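Tubulin-like protein CetZ (Methanosaeta thermophila, PDB 3ZID) binds GTP, probably hydrolyses it as a tubulin/FtsZ-type GTPase, and is thought to help control the shape of the archaeal cell. Local coordinates at residues L123-L128 and I137-V142; R161-I164 and G170-L173; V4-V9 and F203-L208. One frame throughout, in Å; residues are numbered along the deposited sequence.

Contact 1: residues L123-L128 and I137-V142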
loop_
_atom_site.group_PDB
_atom_site.type_symbol
_atom_site.label_atom_id
_atom_site.label_comp_id
_atom_site.label_asym_id
_atom_site.label_seq_id
_atom_site.Cartn_x
_atom_site.Cartn_y
_atom_site.Cartn_z
ATOM N N LEU A 123 6.143 -3.814 12.680
ATOM C CA LEU A 123 7.130 -3.731 13.759
ATOM C C LEU A 123 7.951 -2.473 13.646
ATOM O O LEU A 123 8.208 -1.786 14.645
ATOM C CB LEU A 123 8.071 -4.948 13.758
ATOM C CG LEU A 123 7.375 -6.283 14.011
ATOM C CD1 LEU A 123 8.313 -7.512 14.105
ATOM C CD2 LEU A 123 6.629 -6.109 15.254
ATOM N N MET A 124 8.354 -2.172 12.415
ATOM C CA MET A 124 9.181 -1.008 12.125
ATOM C C MET A 124 8.405 0.283 12.376
ATOM O O MET A 124 8.955 1.273 12.847
ATOM C CB MET A 124 9.662 -1.064 10.674
ATOM C CG MET A 124 10.929 -0.251 10.401
ATOM S SD MET A 124 11.503 -0.458 8.701
ATOM C CE MET A 124 11.228 -2.204 8.488
ATOM N N ILE A 125 7.124 0.279 12.056
ATOM C CA ILE A 125 6.320 1.480 12.266
ATOM C C ILE A 125 6.204 1.751 13.770
ATOM O O ILE A 125 6.320 2.900 14.222
ATOM C CB ILE A 125 4.933 1.338 11.609
ATOM C CG1 ILE A 125 5.085 1.377 10.089
ATOM C CG2 ILE A 125 3.974 2.408 12.111
ATOM C CD1 ILE A 125 3.874 0.844 9.341
ATOM N N HIS A 126 6.009 0.691 14.544
ATOM C CA HIS A 126 5.922 0.841 15.985
ATOM C C HIS A 126 7.143 1.570 16.521
ATOM O O HIS A 126 7.037 2.514 17.305
ATOM C CB HIS A 126 5.818 -0.526 16.679
ATOM C CG HIS A 126 5.680 -0.424 18.171
ATOM N ND1 HIS A 126 4.601 0.187 18.779
ATOM C CD2 HIS A 126 6.524 -0.774 19.170
ATOM C CE1 HIS A 126 4.765 0.163 20.089
ATOM N NE2 HIS A 126 5.921 -0.419 20.351
ATOM N N GLU A 127 8.311 1.113 16.101
ATOM C CA GLU A 127 9.551 1.702 16.565
ATOM C C GLU A 127 9.734 3.129 16.059
ATOM O O GLU A 127 10.181 4.006 16.793
ATOM C CB GLU A 127 10.726 0.815 16.157
ATOM C CG GLU A 127 10.756 -0.512 16.898
ATOM C CD GLU A 127 10.766 -0.314 18.413
ATOM O OE1 GLU A 127 11.512 0.575 18.902
ATOM O OE2 GLU A 127 10.026 -1.037 19.114
ATOM N N LEU A 128 9.341 3.364 14.812
ATOM C CA LEU A 128 9.472 4.689 14.199
ATOM C C LEU A 128 8.622 5.750 14.900
ATOM O O LEU A 128 9.057 6.906 15.065
ATOM C CB LEU A 128 9.121 4.634 12.700
ATOM C CG LEU A 128 10.127 3.898 11.808
ATOM C CD1 LEU A 128 9.573 3.700 10.407
ATOM C CD2 LEU A 128 11.471 4.624 11.775
ATOM N N ILE A 137 3.369 9.083 9.590
ATOM C CA ILE A 137 3.876 7.789 9.125
ATOM C C ILE A 137 2.768 7.048 8.403
ATOM O O ILE A 137 1.740 6.740 8.996
ATOM C CB ILE A 137 4.403 6.943 10.280
ATOM C CG1 ILE A 137 5.445 7.739 11.074
ATOM C CG2 ILE A 137 4.994 5.638 9.757
ATOM C CD1 ILE A 137 6.130 6.980 12.195
ATOM N N VAL A 138 2.978 6.779 7.119
ATOM C CA VAL A 138 1.920 6.248 6.270
ATOM C C VAL A 138 2.317 4.934 5.613
ATOM O O VAL A 138 3.197 4.892 4.745
ATOM C CB VAL A 138 1.577 7.250 5.161
ATOM C CG1 VAL A 138 0.548 6.663 4.201
ATOM C CG2 VAL A 138 1.087 8.569 5.770
ATOM N N PRO A 139 1.682 3.836 6.038
ATOM C CA PRO A 139 1.944 2.617 5.278
ATOM C C PRO A 139 1.232 2.601 3.920
ATOM O O PRO A 139 0.099 3.082 3.754
ATOM C CB PRO A 139 1.416 1.501 6.201
ATOM C CG PRO A 139 0.472 2.156 7.105
ATOM C CD PRO A 139 0.983 3.563 7.305
ATOM N N ILE A 140 1.946 2.061 2.939
ATOM C CA ILE A 140 1.399 1.752 1.631
ATOM C C ILE A 140 1.296 0.235 1.585
ATOM O O ILE A 140 2.315 -0.456 1.476
ATOM C CB ILE A 140 2.341 2.210 0.516
ATOM C CG1 ILE A 140 2.802 3.648 0.772
ATOM C CG2 ILE A 140 1.677 2.077 -0.842
ATOM C CD1 ILE A 140 1.676 4.637 0.811
ATOM N N ALA A 141 0.070 -0.277 1.698
ATOM C CA ALA A 141 -0.156 -1.723 1.846
ATOM C C ALA A 141 -0.674 -2.378 0.563
ATOM O O ALA A 141 -1.805 -2.110 0.138
ATOM C CB ALA A 141 -1.120 -1.967 2.965
ATOM N N VAL A 142 0.141 -3.243 -0.045
ATOM C CA VAL A 142 -0.250 -3.888 -1.298
ATOM C C VAL A 142 -0.948 -5.241 -1.066
ATOM O O VAL A 142 -0.365 -6.146 -0.470
ATOM C CB VAL A 142 0.958 -4.085 -2.214
ATOM C CG1 VAL A 142 0.547 -4.811 -3.470
ATOM C CG2 VAL A 142 1.626 -2.715 -2.533
#

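Contact 2: residues R161-I164 and G170-L173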
loop_
_atom_site.group_PDB
_atom_site.type_symbol
_atom_site.label_atom_id
_atom_site.label_comp_id
_atom_site.label_asym_id
_atom_site.label_seq_id
_atom_site.Cartn_x
_atom_site.Cartn_y
_atom_site.Cartn_z
ATOM N N ARG A 161 -4.415 -6.461 10.187
ATOM C CA ARG A 161 -4.763 -6.286 11.593
ATOM C C ARG A 161 -3.663 -5.592 12.375
ATOM O O ARG A 161 -3.933 -4.631 13.097
ATOM C CB ARG A 161 -5.116 -7.624 12.254
ATOM C CG ARG A 161 -6.486 -8.137 11.863
ATOM C CD ARG A 161 -6.708 -9.593 12.273
ATOM N NE ARG A 161 -6.753 -9.778 13.722
ATOM C CZ ARG A 161 -7.183 -10.890 14.308
ATOM N NH1 ARG A 161 -7.614 -11.899 13.569
ATOM N NH2 ARG A 161 -7.196 -10.988 15.628
ATOM N N GLU A 162 -2.426 -6.052 12.223
ATOM C CA GLU A 162 -1.317 -5.414 12.929
ATOM C C GLU A 162 -1.087 -3.959 12.535
ATOM O O GLU A 162 -0.721 -3.148 13.386
ATOM C CB GLU A 162 -0.020 -6.196 12.745
ATOM C CG GLU A 162 0.011 -7.516 13.470
ATOM C CD GLU A 162 1.213 -8.347 13.088
ATOM O OE1 GLU A 162 2.121 -7.813 12.414
ATOM O OE2 GLU A 162 1.261 -9.526 13.486
ATOM N N MET A 163 -1.304 -3.640 11.257
ATOM C CA MET A 163 -1.144 -2.274 10.742
ATOM C C MET A 163 -2.080 -1.307 11.452
ATOM O O MET A 163 -1.672 -0.241 11.895
ATOM C CB MET A 163 -1.441 -2.225 9.235
ATOM C CG MET A 163 -0.301 -2.635 8.305
ATOM S SD MET A 163 1.223 -1.698 8.544
ATOM C CE MET A 163 2.090 -2.216 7.084
ATOM N N ILE A 164 -3.342 -1.695 11.552
ATOM C CA ILE A 164 -4.335 -0.918 12.267
ATOM C C ILE A 164 -3.952 -0.788 13.735
ATOM O O ILE A 164 -4.000 0.303 14.314
ATOM C CB ILE A 164 -5.709 -1.590 12.161
ATOM C CG1 ILE A 164 -6.196 -1.578 10.716
ATOM C CG2 ILE A 164 -6.725 -0.914 13.067
ATOM C CD1 ILE A 164 -7.406 -2.440 10.529
ATOM N N GLY A 170 -3.138 6.324 9.097
ATOM C CA GLY A 170 -3.887 5.889 7.942
ATOM C C GLY A 170 -3.092 4.835 7.217
ATOM O O GLY A 170 -2.048 4.379 7.678
ATOM N N MET A 171 -3.602 4.434 6.075
ATOM C CA MET A 171 -2.957 3.408 5.308
ATOM C C MET A 171 -3.434 3.555 3.886
ATOM O O MET A 171 -4.631 3.733 3.638
ATOM C CB MET A 171 -3.316 2.043 5.901
ATOM C CG MET A 171 -3.236 0.886 4.967
ATOM S SD MET A 171 -3.099 -0.669 5.868
ATOM C CE MET A 171 -4.250 -0.435 7.204
ATOM N N ILE A 172 -2.503 3.554 2.944
ATOM C CA ILE A 172 -2.939 3.562 1.555
ATOM C C ILE A 172 -3.018 2.157 0.983
ATOM O O ILE A 172 -2.015 1.458 0.880
ATOM C CB ILE A 172 -2.043 4.399 0.685
ATOM C CG1 ILE A 172 -2.330 5.883 0.973
ATOM C CG2 ILE A 172 -2.339 4.120 -0.791
ATOM C CD1 ILE A 172 -1.142 6.786 0.819
ATOM N N LEU A 173 -4.216 1.768 0.578
ATOM C CA LEU A 173 -4.448 0.423 0.061
ATOM C C LEU A 173 -4.159 0.347 -1.428
ATOM O O LEU A 173 -4.647 1.152 -2.190
ATOM C CB LEU A 173 -5.899 0.010 0.318
ATOM C CG LEU A 173 -6.353 -0.059 1.778
ATOM C CD1 LEU A 173 -7.843 -0.375 1.839
ATOM C CD2 LEU A 173 -5.532 -1.105 2.556
#

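Contact 3: residues V4-V9 and F203-L208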
loop_
_atom_site.group_PDB
_atom_site.type_symbol
_atom_site.label_atom_id
_atom_site.label_comp_id
_atom_site.label_asym_id
_atom_site.label_seq_id
_atom_site.Cartn_x
_atom_site.Cartn_y
_atom_site.Cartn_z
ATOM N N VAL A 4 11.347 13.774 3.885
ATOM C CA VAL A 4 10.559 12.593 3.603
ATOM C C VAL A 4 11.440 11.364 3.614
ATOM O O VAL A 4 12.510 11.344 3.005
ATOM C CB VAL A 4 9.853 12.696 2.228
ATOM C CG1 VAL A 4 8.920 11.484 1.995
ATOM C CG2 VAL A 4 9.080 14.006 2.127
ATOM N N LEU A 5 10.985 10.330 4.300
ATOM C CA LEU A 5 11.675 9.053 4.268
ATOM C C LEU A 5 10.769 8.048 3.586
ATOM O O LEU A 5 9.589 7.931 3.932
ATOM C CB LEU A 5 12.008 8.594 5.696
ATOM C CG LEU A 5 12.656 7.210 5.830
ATOM C CD1 LEU A 5 14.003 7.170 5.120
ATOM C CD2 LEU A 5 12.825 6.822 7.301
ATOM N N MET A 6 11.297 7.330 2.602
ATOM C CA MET A 6 10.538 6.232 1.994
ATOM C C MET A 6 11.267 4.914 2.185
ATOM O O MET A 6 12.448 4.809 1.848
ATOM C CB MET A 6 10.266 6.498 0.530
ATOM C CG MET A 6 9.559 7.840 0.338
ATOM S SD MET A 6 9.110 8.168 -1.360
ATOM C CE MET A 6 7.656 7.151 -1.544
ATOM N N LEU A 7 10.567 3.945 2.773
ATOM C CA LEU A 7 11.123 2.629 3.114
ATOM C C LEU A 7 10.391 1.557 2.332
ATOM O O LEU A 7 9.193 1.351 2.544
ATOM C CB LEU A 7 10.906 2.355 4.598
ATOM C CG LEU A 7 11.518 3.386 5.530
ATOM C CD1 LEU A 7 11.178 3.081 6.982
ATOM C CD2 LEU A 7 13.018 3.406 5.320
ATOM N N GLY A 8 11.092 0.874 1.433
ATOM C CA GLY A 8 10.475 -0.180 0.651
ATOM C C GLY A 8 10.898 -1.521 1.240
ATOM O O GLY A 8 12.052 -1.897 1.137
ATOM N N VAL A 9 9.959 -2.237 1.853
ATOM C CA VAL A 9 10.287 -3.421 2.663
ATOM C C VAL A 9 9.789 -4.697 2.001
ATOM O O VAL A 9 8.614 -4.811 1.642
ATOM C CB VAL A 9 9.662 -3.283 4.056
ATOM C CG1 VAL A 9 10.101 -4.406 4.989
ATOM C CG2 VAL A 9 10.010 -1.907 4.633
ATOM N N PHE A 203 3.481 12.515 -6.883
ATOM C CA PHE A 203 2.532 13.616 -7.024
ATOM C C PHE A 203 2.151 14.085 -5.601
ATOM O O PHE A 203 2.161 15.282 -5.308
ATOM C CB PHE A 203 1.311 13.126 -7.828
ATOM C CG PHE A 203 0.320 14.204 -8.222
ATOM C CD1 PHE A 203 0.479 15.517 -7.836
ATOM C CD2 PHE A 203 -0.779 13.878 -9.003
ATOM C CE1 PHE A 203 -0.454 16.496 -8.212
ATOM C CE2 PHE A 203 -1.712 14.839 -9.380
ATOM C CZ PHE A 203 -1.548 16.152 -8.974
ATOM N N LEU A 204 1.823 13.147 -4.717
ATOM C CA LEU A 204 1.460 13.490 -3.333
ATOM C C LEU A 204 2.548 14.305 -2.604
ATOM O O LEU A 204 2.263 15.311 -1.960
ATOM C CB LEU A 204 1.144 12.228 -2.543
ATOM C CG LEU A 204 0.823 12.393 -1.050
ATOM C CD1 LEU A 204 -0.371 13.324 -0.849
ATOM C CD2 LEU A 204 0.581 11.015 -0.398
ATOM N N ILE A 205 3.790 13.855 -2.713
ATOM C CA ILE A 205 4.911 14.538 -2.107
ATOM C C ILE A 205 5.088 15.940 -2.694
ATOM O O ILE A 205 5.229 16.902 -1.957
ATOM C CB ILE A 205 6.190 13.712 -2.299
ATOM C CG1 ILE A 205 6.129 12.454 -1.426
ATOM C CG2 ILE A 205 7.425 14.531 -1.945
ATOM C CD1 ILE A 205 7.017 11.336 -1.921
ATOM N N GLU A 206 5.033 16.046 -4.019
ATOM C CA GLU A 206 5.102 17.345 -4.705
ATOM C C GLU A 206 4.023 18.318 -4.220
ATOM O O GLU A 206 4.313 19.455 -3.871
ATOM C CB GLU A 206 5.009 17.157 -6.222
ATOM C CG GLU A 206 5.304 18.434 -7.013
ATOM C CD GLU A 206 5.557 18.177 -8.489
ATOM O OE1 GLU A 206 4.740 17.483 -9.131
ATOM O OE2 GLU A 206 6.580 18.677 -9.001
ATOM N N ALA A 207 2.786 17.844 -4.177
ATOM C CA ALA A 207 1.664 18.631 -3.701
ATOM C C ALA A 207 1.908 19.111 -2.279
ATOM O O ALA A 207 1.775 20.301 -1.994
ATOM C CB ALA A 207 0.381 17.814 -3.754
ATOM N N LEU A 208 2.269 18.194 -1.386
ATOM C CA LEU A 208 2.526 18.566 0.010
ATOM C C LEU A 208 3.681 19.555 0.134
ATOM O O LEU A 208 3.663 20.441 0.988
ATOM C CB LEU A 208 2.791 17.327 0.877
ATOM C CG LEU A 208 1.621 16.352 1.060
ATOM C CD1 LEU A 208 2.046 15.031 1.724
ATOM C CD2 LEU A 208 0.498 16.989 1.848
#

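Contact 1: residues L123-L128 and I137-V142
Ile137 sits under helix 117-131 and meets both Ile125 and Leu128, two side chains that come down one turn apart (i and i+3) on the same face of the helix. From CB, which points at the helix, Ile137 divides into two arms. The branch methyl CG2 leaves first and lies against the corresponding branch methyl of Ile125, CG2 to CG2 4.1 Å, the two isoleucines sliding past each other in opposite directions. The other arm, CG1, is anti to the carbonyl carbon (chi1 -54°) and leads up to the helix backbone: Ile137 CD1 ends 3.8 Å from Leu128 CB and 3.9 Å from Leu128 C, packing against the root of the leucine and not its branched end. Ile125 has a second task. Ile125 CD1 comes within 4.0 Å of Pro139 CB, one side chain crossing the other at about a right angle, and the same isoleucine also touches Val108 of the neighbouring strand 105-111. All four residues are buried. Helix and strand segments run nearly antiparallel, at 172°, with their axes 10.1 Å apart, a spacing that leaves room for a single layer of aliphatic side chains between them. This is the second half of a beta-alpha-beta crossover, strand 105-111 to helix 117-131 to strand 136-143, in the Rossmann-like GTPase domain of the tubulin/FtsZ family.

Contact 2: residues R161-I164 and G170-L173
Met163 and Met171 face each other with their CA atoms 8.1 Å apart, and Ile164 and Gly170 have the same CA spacing. The contacts between this helix turn and the approach to a strand are made by side chains. Residues 161-164 belong to helix 150-165. Gly170 and Met171 lead into strand 172-175, and Gly170 takes phi 82° and psi -174°, backbone angles at which any side chain would collide with the carbonyl oxygen of the residue before it. Backbone bonds hold the incoming chain on two flanks: Ile172 pairs with Pro139 and Ala141, while Met171 and Leu173 bond to Gly232.

From that fixed backbone Met171 reaches up to the helix. Its CG is anti to the backbone N and the chain stays extended until a bend at chi3 (41°), which lays the end group against the helix. Met171 CE lies 3.9 Å from Met163 CB, and Met171 SD sits 4.1 Å from the same CB and 4.2 Å from Met163 CG, so it is the base of Met163 that receives the tip of Met171. The two methionines cross at about a right angle. Met171 CE also reaches Ile164 CG1, at 4.2 Å. Met163 itself bends at chi2 and touches Ile125 and Pro139, whereas Ile164 lies at the exposed border.

A serine in place of Met171 would probably leave Met163 CB and Ile164 CG1 without their mate and open a gap between helix and strand. The cohesion here is purely apolar: thioether and aliphatic groups meet by dispersion, with no charge or directional bond between the segments to dictate their exact alignment.

Contact 3: residues V4-V9 and F203-L208
Met6 and Ile205 reach toward each other tip to tip, one from strand 3-9 and the other from helix 186-210. Met6 SD lies 3.8 Å from Ile205 CD1. Met6 is extended through chi2; the bend at chi3 (78°) swings Met6 CE aside, to 4.3 Å from Ile205 CD1, and leaves SD facing that methyl, which an extended chain would run into. With CG1 anti to the carbonyl carbon (chi1 -71°), the long arm of Ile205 carries CD1 to the methionine sulfur, while Ile205 CG2 stays on the Val4 side, 4.4 Å from Val4 CG2. Val4, two residues back along the strand, also offers CG1 to Ile205 CD1 at a loose 4.4 Å. CD1 thus lies near both strand residues, and Phe107 of the adjoining strand also touches Ile205.

Helix 186-210 is the core helix of the tubulin/FtsZ fold, linking the GTPase domain to the one that follows; Phe203 and Ala207 touch strand 270-279, and Leu204 reaches strands 270-279 and 315-322 as well as Phe107. Between strand and helix segments there is only hydrophobic packing of a thioether against aliphatic groups, a small buried joint held by shape and the exclusion of water.

All three contacts pack helices onto the parallel sheet that carries the nucleotide site. Contacts 1 and 2 have centres 8 Å apart and are tied by adjacent strands: Pro139 O to Ile172 N and Ala141 N to Ile172 O are both 2.8 Å, probable hydrogen bonds. Contact 3 lies 13 Å, centre to centre, from contact 1; Leu7 bridges them, its CD1 3.8 Å from Leu128 CD1. Contacts 2 and 3, about 17 Å apart between centres, do not touch. Val142, near the C-terminal end of strand 136-143, touches the bound GDP, whereas the packing side chains stand back: those of Met163, Ile125 and Met6 are about 11, 13 and 14 Å from the GDP.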